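Local coordinates for transcriptional regulator, MarR family (Neisseria meningitidis serogroup B, PDB 3G3Z), which probably binds DNA as a dimeric transcription factor of the MarR family, at residues K22-Q27 against N32-L37. Numbering follows the deposited sequence.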
loop_
_atom_site.group_PDB
_atom_site.type_symbol
_atom_site.label_atom_id
_atom_site.label_comp_id
_atom_site.label_asym_id
_atom_site.label_seq_id
_atom_site.Cartn_x
_atom_site.Cartn_y
_atom_site.Cartn_z
ATOM N N LYS A 22 7.500 -4.983 -4.200
ATOM C CA LYS A 22 8.237 -6.169 -4.625
ATOM C C LYS A 22 9.142 -5.834 -5.812
ATOM O O LYS A 22 10.317 -6.210 -5.826
ATOM C CB LYS A 22 7.266 -7.287 -4.984
ATOM C CG LYS A 22 7.913 -8.603 -5.358
ATOM C CD LYS A 22 6.852 -9.597 -5.819
ATOM C CE LYS A 22 6.168 -10.260 -4.639
ATOM N NZ LYS A 22 4.985 -11.045 -5.077
ATOM N N TRP A 23 8.603 -5.107 -6.792
ATOM C CA TRP A 23 9.411 -4.654 -7.919
ATOM C C TRP A 23 10.605 -3.815 -7.442
ATOM O O TRP A 23 11.733 -4.044 -7.868
ATOM C CB TRP A 23 8.585 -3.866 -8.941
ATOM C CG TRP A 23 9.442 -3.376 -10.032
ATOM C CD1 TRP A 23 9.848 -4.074 -11.134
ATOM C CD2 TRP A 23 10.078 -2.094 -10.114
ATOM N NE1 TRP A 23 10.669 -3.296 -11.910
ATOM C CE2 TRP A 23 10.834 -2.079 -11.303
ATOM C CE3 TRP A 23 10.079 -0.957 -9.298
ATOM C CZ2 TRP A 23 11.580 -0.968 -11.698
ATOM C CZ3 TRP A 23 10.816 0.143 -9.692
ATOM C CH2 TRP A 23 11.554 0.132 -10.875
ATOM N N ILE A 24 10.347 -2.849 -6.562
ATOM C CA ILE A 24 11.401 -2.018 -5.986
ATOM C C ILE A 24 12.477 -2.900 -5.350
ATOM O O ILE A 24 13.677 -2.645 -5.517
ATOM C CB ILE A 24 10.854 -1.008 -4.930
ATOM C CG1 ILE A 24 9.985 0.066 -5.604
ATOM C CG2 ILE A 24 11.998 -0.361 -4.169
ATOM C CD1 ILE A 24 9.340 1.106 -4.644
ATOM N N GLY A 25 12.039 -3.943 -4.640
ATOM C CA GLY A 25 12.953 -4.849 -3.943
ATOM C C GLY A 25 13.835 -5.626 -4.905
ATOM O O GLY A 25 14.958 -5.988 -4.562
ATOM N N GLN A 26 13.316 -5.877 -6.110
ATOM C CA GLN A 26 14.057 -6.565 -7.173
ATOM C C GLN A 26 15.141 -5.696 -7.802
ATOM O O GLN A 26 15.950 -6.195 -8.601
ATOM C CB GLN A 26 13.115 -7.116 -8.260
ATOM C CG GLN A 26 12.157 -8.216 -7.776
ATOM C CD GLN A 26 12.876 -9.387 -7.116
ATOM O OE1 GLN A 26 13.525 -10.197 -7.781
ATOM N NE2 GLN A 26 12.773 -9.471 -5.800
ATOM N N GLN A 27 15.144 -4.405 -7.459
ATOM C CA GLN A 27 16.243 -3.503 -7.822
ATOM C C GLN A 27 17.277 -3.485 -6.693
ATOM O O GLN A 27 18.253 -2.741 -6.747
ATOM C CB GLN A 27 15.751 -2.073 -8.129
ATOM C CG GLN A 27 14.444 -1.980 -8.945
ATOM C CD GLN A 27 14.415 -2.882 -10.176
ATOM O OE1 GLN A 27 15.181 -2.689 -11.124
ATOM N NE2 GLN A 27 13.502 -3.851 -10.177
ATOM N N ASN A 32 11.595 3.434 0.741
ATOM C CA ASN A 32 12.156 4.675 1.270
ATOM C C ASN A 32 13.328 5.209 0.434
ATOM O O ASN A 32 13.389 6.393 0.149
ATOM C CB ASN A 32 12.570 4.489 2.740
ATOM C CG ASN A 32 11.414 4.052 3.628
ATOM O OD1 ASN A 32 11.622 3.500 4.718
ATOM N ND2 ASN A 32 10.192 4.307 3.180
ATOM N N LEU A 33 14.254 4.332 0.049
ATOM C CA LEU A 33 15.393 4.707 -0.792
ATOM C C LEU A 33 14.958 5.104 -2.193
ATOM O O LEU A 33 15.470 6.073 -2.774
ATOM C CB LEU A 33 16.375 3.531 -0.896
ATOM C CG LEU A 33 17.341 3.351 0.265
ATOM C CD1 LEU A 33 17.835 1.907 0.312
ATOM C CD2 LEU A 33 18.503 4.347 0.135
ATOM N N PHE A 34 14.034 4.321 -2.743
ATOM C CA PHE A 34 13.450 4.586 -4.053
ATOM C C PHE A 34 12.813 5.961 -4.109
ATOM O O PHE A 34 13.033 6.727 -5.059
ATOM C CB PHE A 34 12.414 3.510 -4.395
ATOM C CG PHE A 34 11.766 3.711 -5.720
ATOM C CD1 PHE A 34 12.433 3.364 -6.895
ATOM C CD2 PHE A 34 10.497 4.271 -5.807
ATOM C CE1 PHE A 34 11.841 3.563 -8.140
ATOM C CE2 PHE A 34 9.897 4.470 -7.055
ATOM C CZ PHE A 34 10.572 4.114 -8.213
ATOM N N ALA A 35 12.039 6.278 -3.072
ATOM C CA ALA A 35 11.358 7.557 -2.980
ATOM C C ALA A 35 12.337 8.726 -3.191
ATOM O O ALA A 35 12.065 9.609 -3.999
ATOM C CB ALA A 35 10.634 7.679 -1.624
ATOM N N VAL A 36 13.475 8.712 -2.495
ATOM C CA VAL A 36 14.511 9.757 -2.641
ATOM C C VAL A 36 15.202 9.668 -3.999
ATOM O O VAL A 36 15.165 10.611 -4.786
ATOM C CB VAL A 36 15.570 9.702 -1.484
ATOM C CG1 VAL A 36 16.683 10.768 -1.670
ATOM C CG2 VAL A 36 14.897 9.913 -0.162
ATOM N N LEU A 37 15.818 8.523 -4.275
ATOM C CA LEU A 37 16.636 8.332 -5.476
ATOM C C LEU A 37 15.869 8.545 -6.789
ATOM O O LEU A 37 16.343 9.240 -7.697
ATOM C CB LEU A 37 17.276 6.933 -5.456
ATOM C CG LEU A 37 18.237 6.629 -4.290
ATOM C CD1 LEU A 37 18.504 5.132 -4.191
ATOM C CD2 LEU A 37 19.537 7.412 -4.429
#
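Over one face of the Phe-34 ring sits Ile-24, its CG1 4.2 Å from the ring centroid and 17° off the normal, a CH-pi contact. Phe-34 CE1 lies at the edge of the Trp-23 indole, near its plane, 3.9 Å from Trp-23 CZ3. One face of the same indole carries the amide nitrogen of Gln-27, set toward the rim. Phe-34 carries the contact from helix 31-43, and Ile-24 is its larger partner on segment 22-27. Ile-24 CD1 comes to 3.6 Å from Phe-34 CD2, while CG2 packs on Phe-34 CB. With CG1 anti to the carbonyl carbon and chi2 extended at 178°, the terminal methyl comes down by the CG-CD2 side of the phenyl ring. The two side chains cross at about a right angle.

The Gln-27 side chain folds back toward Trp-23. Its NE2 donates to Trp-23 O at 2.9 Å, a nearly straight bond that holds the amide over the indole. Gln-27 OE1 is hydrogen-bonded to Ser-105 OG, so both ends of this amide are engaged. Helix 93-117 adds Leu-102 against Phe-34 and Phe-109 stacked on Trp-23. Ile-140 of the second subunit also packs on Trp-23.

The contact is buried and apolar. It joins helices 5-25 and 31-43 across the short connection between them, where the dimerisation helices meet the winged helix-turn-helix domain of the MarR fold.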